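Side-chain contacts in spike protein S1 (Bat coronavirus HKU9, PDB 5GYQ), which probably attaches the virus to host cells by binding a receptor, this chain being the putative receptor-binding domain of the S1 subunit: residues A[71-74]-A[75-79]; A[53-56]-A[57-60]; A[83-86]-A[87-90]; A[130-133]-A[134-137]. One frame throughout, in Å; residues are numbered along the deposited sequence.

Interaction 1 of 4, residues A[71-74]-A[75-79]; sequences INET and HLNNL. With NAG (2-acetamido-2-deoxy-beta-D-glucopyranose), chain B.
Asn72 does two jobs with one amide: its OD1 caps a helix at His75 while its ND2 carries a sugar. The motif is an N-cap fused to an N-glycosylation sequon, Asn72-Glu73-Thr74, at the point where strand 63-71 of the core sheet turns into helix 73-81. His75 N donates to Asn72 OD1 at 3.2 Å, with a nearly straight N-H...O angle of 171°. CG of Asn72 sits between its backbone N and carbonyl carbon (chi1 76°), which folds the amide back over the first turn. Its ND2 is joined to NAG C1 and also bonds Ser146. OD1 and NAG C1 lie over one face of the His75 imidazole, C1 4.0 Å above its plane, while ND1 of that ring bonds Tyr113. On the inner side, Ile71 CD1 packs 4.1 Å from Leu76 CB and 4.0 Å from Leu79 CD2, tying the last strand residue to the helix. At the outer side Asn77 ND2 donates to Glu73 OE1 (3.2 Å) from above the carboxylate plane, the two flat groups being nearly perpendicular. The sequon threonine holds the sugar a second time: NAG N2 donates to Thr74 OG1 over 2.9 Å, at 174°.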
# COMPACT_ATOMS: atom_id res chain seq x y z
N ILE A 71 -2.19 -2.81 -8.61
CA ILE A 71 -1.36 -1.96 -9.47
C ILE A 71 -0.77 -2.79 -10.61
O ILE A 71 -0.36 -3.93 -10.39
CB ILE A 71 -0.24 -1.29 -8.63
CG1 ILE A 71 0.53 -0.24 -9.44
CG2 ILE A 71 0.71 -2.33 -8.04
CD1 ILE A 71 1.52 0.56 -8.60
N ASN A 72 -0.74 -2.26 -11.83
CA ASN A 72 -0.16 -3.05 -12.91
C ASN A 72 1.30 -2.67 -13.14
O ASN A 72 1.81 -1.75 -12.50
CB ASN A 72 -1.00 -2.94 -14.20
CG ASN A 72 -0.84 -1.62 -14.96
OD1 ASN A 72 -0.08 -0.73 -14.59
ND2 ASN A 72 -1.59 -1.51 -16.06
N GLU A 73 1.98 -3.41 -14.02
CA GLU A 73 3.43 -3.32 -14.16
C GLU A 73 3.94 -1.92 -14.52
O GLU A 73 4.93 -1.46 -13.96
CB GLU A 73 3.91 -4.32 -15.21
CG GLU A 73 5.43 -4.34 -15.41
CD GLU A 73 6.18 -5.03 -14.28
OE1 GLU A 73 7.42 -4.89 -14.22
OE2 GLU A 73 5.55 -5.72 -13.45
N THR A 74 3.28 -1.26 -15.46
CA THR A 74 3.66 0.09 -15.88
C THR A 74 3.67 1.05 -14.69
O THR A 74 4.67 1.74 -14.41
CB THR A 74 2.71 0.64 -16.97
OG1 THR A 74 2.62 -0.30 -18.05
CG2 THR A 74 3.19 1.98 -17.49
N HIS A 75 2.54 1.08 -14.00
CA HIS A 75 2.36 1.98 -12.86
C HIS A 75 3.29 1.61 -11.71
O HIS A 75 3.74 2.49 -10.98
CB HIS A 75 0.90 1.95 -12.40
CG HIS A 75 -0.06 2.50 -13.40
ND1 HIS A 75 -1.38 2.12 -13.44
CD2 HIS A 75 0.11 3.40 -14.40
CE1 HIS A 75 -1.99 2.77 -14.42
NE2 HIS A 75 -1.11 3.55 -15.02
N LEU A 76 3.57 0.32 -11.56
CA LEU A 76 4.49 -0.14 -10.52
C LEU A 76 5.91 0.34 -10.78
O LEU A 76 6.59 0.83 -9.88
CB LEU A 76 4.46 -1.66 -10.40
CG LEU A 76 5.37 -2.25 -9.32
CD1 LEU A 76 4.93 -1.79 -7.94
CD2 LEU A 76 5.41 -3.76 -9.40
N ASN A 77 6.35 0.19 -12.03
CA ASN A 77 7.68 0.63 -12.43
C ASN A 77 7.82 2.14 -12.29
O ASN A 77 8.84 2.63 -11.80
CB ASN A 77 7.98 0.19 -13.86
CG ASN A 77 8.18 -1.31 -13.97
OD1 ASN A 77 8.62 -1.96 -13.02
ND2 ASN A 77 7.86 -1.86 -15.13
N ASN A 78 6.80 2.88 -12.71
CA ASN A 78 6.81 4.32 -12.52
C ASN A 78 6.83 4.70 -11.04
O ASN A 78 7.44 5.70 -10.65
CB ASN A 78 5.61 4.97 -13.21
CG ASN A 78 5.73 4.93 -14.72
OD1 ASN A 78 6.83 4.86 -15.26
ND2 ASN A 78 4.59 4.97 -15.40
N LEU A 79 6.15 3.91 -10.22
CA LEU A 79 6.11 4.15 -8.78
C LEU A 79 7.49 3.98 -8.17
O LEU A 79 7.94 4.82 -7.38
CB LEU A 79 5.12 3.20 -8.10
CG LEU A 79 4.92 3.38 -6.59
CD1 LEU A 79 4.35 4.75 -6.28
CD2 LEU A 79 4.03 2.28 -6.03
C1 NAG B . -1.60 -0.37 -16.93
C2 NAG B . -1.20 -0.73 -18.34
C3 NAG B . -1.04 0.54 -19.17
C4 NAG B . -2.32 1.36 -19.12
C5 NAG B . -2.82 1.54 -17.68
C6 NAG B . -4.22 2.11 -17.62
C7 NAG B . 0.03 -2.84 -18.58
C8 NAG B . 1.37 -3.51 -18.57
N2 NAG B . 0.02 -1.52 -18.36
O3 NAG B . -0.75 0.16 -20.51
O4 NAG B . -2.09 2.68 -19.61
O5 NAG B . -2.85 0.30 -16.96
O6 NAG B . -4.63 2.34 -16.28
O7 NAG B . -1.01 -3.47 -18.77
O HOH W 1 6.33 2.14 -16.64

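Interaction 2 of 4, residues A[53-56]-A[57-60]; sequences PRRL and ASMC
Arg55 folds its side chain forward over Ser58 and Met59, although its CB starts out away from them. CB and CG carry the chain outward, and a bend at chi2 (-66°) then turns it back. CD is the first atom to arrive, 3.2 Å from Ser58 OG and 3.8 Å from Met59 SD. Next, Arg55 NE lies 3.9 Å from Met59 SD, which sits over one face of the guanidinium toward its rim; the two long side chains cross at about a right angle. Ser58 OG lies at the edge, near the guanidinium plane, and NH1 of Arg55 makes a straight but weak bond of 3.4 Å to it. The underlying backbone is the end of the short, weakly bonded helix 53-56 and resembles a type I beta turn: Ser58 N donates to Arg55 O at 3.1 Å. Ser58 OG donates to Arg55 O as well, at 2.7 Å and from the same face of the carbonyl plane. Between Pro53 and Ala57 a water bridges, donating to Pro53 O and accepting from Ala57 N at 3.0 Å. Beyond the turn, Cys60 is fastened to Cys166 by a disulfide.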
# COMPACT_ATOMS: atom_id res chain seq x y z
N PRO A 53 15.32 -4.35 3.75
CA PRO A 53 14.23 -5.33 3.86
C PRO A 53 14.51 -6.44 4.87
O PRO A 53 13.56 -6.98 5.45
CB PRO A 53 14.13 -5.90 2.44
CG PRO A 53 15.45 -5.61 1.81
CD PRO A 53 15.88 -4.30 2.39
N ARG A 54 15.78 -6.76 5.10
CA ARG A 54 16.13 -7.79 6.07
C ARG A 54 15.97 -7.28 7.50
O ARG A 54 15.82 -8.07 8.43
CB ARG A 54 17.57 -8.26 5.84
CG ARG A 54 18.63 -7.22 6.15
CD ARG A 54 19.95 -7.53 5.46
NE ARG A 54 20.75 -8.53 6.16
CZ ARG A 54 22.03 -8.38 6.46
NH1 ARG A 54 22.68 -7.28 6.12
NH2 ARG A 54 22.68 -9.34 7.10
N ARG A 55 15.98 -5.96 7.67
CA ARG A 55 15.87 -5.34 8.98
C ARG A 55 14.44 -4.93 9.31
O ARG A 55 14.08 -4.80 10.48
CB ARG A 55 16.79 -4.11 9.06
CG ARG A 55 17.89 -4.19 10.09
CD ARG A 55 17.34 -4.20 11.50
NE ARG A 55 18.25 -3.58 12.46
CZ ARG A 55 18.27 -3.84 13.76
NH1 ARG A 55 17.43 -4.74 14.27
NH2 ARG A 55 19.13 -3.22 14.55
N LEU A 56 13.65 -4.73 8.26
CA LEU A 56 12.27 -4.22 8.35
C LEU A 56 11.45 -4.82 9.50
O LEU A 56 11.00 -4.10 10.39
CB LEU A 56 11.55 -4.49 7.03
CG LEU A 56 10.48 -3.53 6.48
CD1 LEU A 56 9.66 -4.24 5.41
CD2 LEU A 56 9.57 -2.95 7.56
N ALA A 57 11.26 -6.13 9.46
CA ALA A 57 10.33 -6.79 10.38
C ALA A 57 10.98 -7.24 11.68
O ALA A 57 10.40 -8.02 12.42
CB ALA A 57 9.70 -7.99 9.68
N SER A 58 12.18 -6.73 11.96
CA SER A 58 12.94 -7.19 13.12
C SER A 58 12.96 -6.18 14.27
O SER A 58 13.37 -6.51 15.38
CB SER A 58 14.38 -7.52 12.72
OG SER A 58 15.10 -6.35 12.41
N MET A 59 12.53 -4.96 14.01
CA MET A 59 12.60 -3.91 15.03
C MET A 59 11.26 -3.23 15.26
O MET A 59 10.28 -3.50 14.57
CB MET A 59 13.66 -2.88 14.66
CG MET A 59 13.55 -2.34 13.24
SD MET A 59 15.01 -1.40 12.74
CE MET A 59 14.99 -0.07 13.93
N CYS A 60 11.23 -2.33 16.24
CA CYS A 60 10.01 -1.62 16.61
C CYS A 60 9.95 -0.25 15.96
O CYS A 60 10.96 0.28 15.51
CB CYS A 60 9.91 -1.48 18.13
SG CYS A 60 9.77 -3.05 19.02
O HOH W 2 12.47 -8.08 7.49

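Interaction 3 of 4, residues A[83-86]-A[87-90]; sequences VPDT and FSLY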
# COMPACT_ATOMS: atom_id res chain seq x y z
N VAL A 83 8.43 8.29 -11.46
CA VAL A 83 8.03 8.94 -12.70
C VAL A 83 6.52 9.18 -12.64
O VAL A 83 5.77 8.28 -12.26
CB VAL A 83 8.38 8.07 -13.93
CG1 VAL A 83 7.72 8.59 -15.19
CG2 VAL A 83 9.89 7.99 -14.10
N PRO A 84 6.07 10.39 -12.98
CA PRO A 84 4.63 10.68 -12.86
C PRO A 84 3.79 9.93 -13.89
O PRO A 84 4.20 9.76 -15.03
CB PRO A 84 4.56 12.20 -13.10
CG PRO A 84 5.76 12.50 -13.94
CD PRO A 84 6.83 11.56 -13.46
N ASP A 85 2.61 9.48 -13.47
CA ASP A 85 1.64 8.90 -14.39
C ASP A 85 0.25 8.97 -13.76
O ASP A 85 0.09 9.54 -12.69
CB ASP A 85 2.00 7.45 -14.75
CG ASP A 85 2.09 6.53 -13.54
OD1 ASP A 85 1.71 6.93 -12.43
OD2 ASP A 85 2.54 5.38 -13.71
N THR A 86 -0.75 8.41 -14.44
CA THR A 86 -2.13 8.51 -13.97
C THR A 86 -2.30 7.95 -12.56
O THR A 86 -3.07 8.49 -11.76
CB THR A 86 -3.10 7.77 -14.92
OG1 THR A 86 -2.65 6.43 -15.12
CG2 THR A 86 -3.18 8.48 -16.26
N PHE A 87 -1.57 6.89 -12.26
CA PHE A 87 -1.63 6.26 -10.94
C PHE A 87 -1.24 7.25 -9.85
O PHE A 87 -2.00 7.48 -8.91
CB PHE A 87 -0.71 5.03 -10.89
CG PHE A 87 -0.83 4.22 -9.63
CD1 PHE A 87 -0.15 4.58 -8.48
CD2 PHE A 87 -1.63 3.09 -9.60
CE1 PHE A 87 -0.27 3.84 -7.31
CE2 PHE A 87 -1.75 2.34 -8.44
CZ PHE A 87 -1.07 2.71 -7.30
N SER A 88 -0.05 7.85 -9.98
CA SER A 88 0.48 8.70 -8.92
C SER A 88 -0.11 10.11 -8.95
O SER A 88 -0.09 10.82 -7.94
CB SER A 88 2.01 8.78 -9.02
OG SER A 88 2.42 9.18 -10.32
N LEU A 89 -0.64 10.51 -10.10
CA LEU A 89 -1.23 11.84 -10.22
C LEU A 89 -2.68 11.85 -9.75
O LEU A 89 -3.15 12.86 -9.23
CB LEU A 89 -1.14 12.34 -11.66
CG LEU A 89 0.25 12.71 -12.18
CD1 LEU A 89 0.17 13.14 -13.64
CD2 LEU A 89 0.87 13.81 -11.33
N TYR A 90 -3.39 10.74 -9.93
CA TYR A 90 -4.83 10.76 -9.70
C TYR A 90 -5.38 9.70 -8.75
O TYR A 90 -6.58 9.66 -8.49
CB TYR A 90 -5.56 10.64 -11.04
CG TYR A 90 -5.10 11.62 -12.09
CD1 TYR A 90 -5.38 12.98 -11.97
CD2 TYR A 90 -4.40 11.19 -13.21
CE1 TYR A 90 -4.96 13.88 -12.94
CE2 TYR A 90 -3.98 12.08 -14.18
CZ TYR A 90 -4.27 13.43 -14.04
OH TYR A 90 -3.85 14.32 -14.99
O HOH W 3 4.72 7.37 -9.98
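CD2 of the Tyr90 ring is the ring atom nearest Thr86, 4.0 Å from Thr86 CB, and Thr86 O approaches the ring obliquely. Over the centre of one face lies CB of the preceding Leu89, 3.7 Å above the plane. The second flat group, the Asp85 carboxylate, stands side by side with the Phe87 side chain, its plane turned 62° from that ring, and OD1 comes within 3.4 Å of Phe87 CB. The two carboxylate oxygens have different tasks. OD1 is met nearly head-on by Ser88 N, at 3.2 Å and with an N-H...O angle of 167°, whereas OD2 accepts from Asn78 of helix 73-81. With chi1 at 59°, CG of Asp85 is held over its own backbone, which keeps OD1 above the first turn. A water links Ser88 OG to Val83 O (2.7 Å to the latter), spanning the loop ahead of the helix. Backbone bonds from Leu89 N to Asp85 O (2.9 Å) and from Tyr90 N to Thr86 O continue the turn. Phe87 leads inward, against Met69 and Ile71 of strand 63-71, while Thr86 borders His75 and a bound NAG. A carboxylate accepting from the N-H three residues on is typical of a helix N-cap, and here Asp85 starts helix 86-90 in that way.

Interaction 4 of 4, residues A[130-133]-A[134-137]; sequences SAFI and DTVI
Phe132 O is approached by two donors of the next turn, Val136 N and Thr135 OG1. The hydrogen bond from Val136 N to Phe132 O is sound, at 2.9 Å with the donor in the carbonyl plane. Thr135 OG1 is modelled only 2.4 Å from Phe132 O, so the bond back to this carbonyl is plausible in direction but doubtful in length. A chi1 of 172°, CG anti to the backbone N, leans the Phe132 ring outward and toward the next turn, and Val136 CG2 rests over its face in a CH-pi contact, 3.9 Å from the centroid and 20° off the normal; the nearest ring atom is CZ, 3.6 Å away. Phe119 meets this ring edge-to-face, and Ala116, Arg118 and Gln127 touch it too. On another side of the helix, Ile133 and Ile137 lie alongside each other and point the same way, CG2 of the first 3.9 Å from CD1 of the second. Backbone bonds one turn long run throughout, such as Ile137 N to Ile133 O (2.9 Å). The chemistry is therefore divided: Phe132 and Ile133 meet neighbouring loops, the latter at Val21, with Val136 and Ile137 packed on these two, whereas a water 3.0 Å from Ser130 OG donates to Asp134 OD2 at 2.7 Å and probably eases the closeness of the carboxylate to Ser130 O.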
# COMPACT_ATOMS: atom_id res chain seq x y z
N SER A 130 -17.47 10.86 -4.43
CA SER A 130 -18.00 9.52 -4.64
C SER A 130 -18.60 9.32 -6.03
O SER A 130 -18.50 8.24 -6.60
CB SER A 130 -19.06 9.20 -3.58
OG SER A 130 -20.19 10.04 -3.72
N ALA A 131 -19.20 10.36 -6.59
CA ALA A 131 -19.76 10.28 -7.94
C ALA A 131 -18.67 10.01 -8.98
O ALA A 131 -18.80 9.12 -9.84
CB ALA A 131 -20.52 11.56 -8.27
N PHE A 132 -17.58 10.77 -8.88
CA PHE A 132 -16.46 10.60 -9.80
C PHE A 132 -15.84 9.22 -9.66
O PHE A 132 -15.55 8.55 -10.66
CB PHE A 132 -15.39 11.67 -9.57
CG PHE A 132 -14.13 11.43 -10.36
CD1 PHE A 132 -14.16 11.40 -11.74
CD2 PHE A 132 -12.92 11.23 -9.71
CE1 PHE A 132 -13.00 11.18 -12.48
CE2 PHE A 132 -11.76 11.01 -10.44
CZ PHE A 132 -11.81 10.98 -11.82
N ILE A 133 -15.64 8.80 -8.41
CA ILE A 133 -15.12 7.47 -8.10
C ILE A 133 -15.97 6.40 -8.77
O ILE A 133 -15.45 5.47 -9.41
CB ILE A 133 -15.09 7.23 -6.58
CG1 ILE A 133 -13.99 8.09 -5.93
CG2 ILE A 133 -14.86 5.76 -6.26
CD1 ILE A 133 -13.98 8.04 -4.41
N ASP A 134 -17.28 6.53 -8.61
CA ASP A 134 -18.23 5.64 -9.27
C ASP A 134 -18.04 5.64 -10.78
O ASP A 134 -18.11 4.58 -11.41
CB ASP A 134 -19.68 6.03 -8.93
CG ASP A 134 -20.03 5.75 -7.47
OD1 ASP A 134 -19.40 4.86 -6.86
OD2 ASP A 134 -20.95 6.42 -6.94
N THR A 135 -17.79 6.81 -11.38
CA THR A 135 -17.54 6.82 -12.83
C THR A 135 -16.24 6.09 -13.20
O THR A 135 -16.16 5.48 -14.26
CB THR A 135 -17.47 8.26 -13.42
OG1 THR A 135 -16.31 8.93 -12.91
CG2 THR A 135 -18.71 9.05 -13.08
N VAL A 136 -15.24 6.17 -12.34
CA VAL A 136 -13.97 5.49 -12.61
C VAL A 136 -14.14 3.97 -12.55
O VAL A 136 -13.73 3.22 -13.46
CB VAL A 136 -12.86 5.93 -11.62
CG1 VAL A 136 -11.60 5.11 -11.82
CG2 VAL A 136 -12.56 7.42 -11.79
N ILE A 137 -14.78 3.52 -11.47
CA ILE A 137 -15.06 2.10 -11.28
C ILE A 137 -15.93 1.56 -12.42
O ILE A 137 -15.68 0.47 -12.94
CB ILE A 137 -15.74 1.85 -9.92
CG1 ILE A 137 -14.77 2.17 -8.79
CG2 ILE A 137 -16.22 0.41 -9.82
CD1 ILE A 137 -15.39 2.11 -7.41
O HOH W 4 -21.95 8.54 -5.66

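How the interactions relate
Interactions 1 and 3 form one unit: their centres are about 10 Å apart, and two consecutive helices are joined where Asn78 ND2 meets Asp85 OD2 at 2.7 Å and Asn78 O meets Val83 N at 2.9 Å, both probable hydrogen bonds. Both border bound sugar, and His75 NE2 of interaction 1 packs 3.3 Å from Thr86 OG1 of interaction 3. Interaction 4 does not touch them; its nearest atoms are about 6 Å from interaction 3, and its helix falls between core strands 100-111 and 146-157, where betacoronavirus receptor-binding domains carry their external subdomain. Interaction 2 lies across the domain, its centre about 38 Å from that of interaction 4 and about 25 Å from interaction 1's.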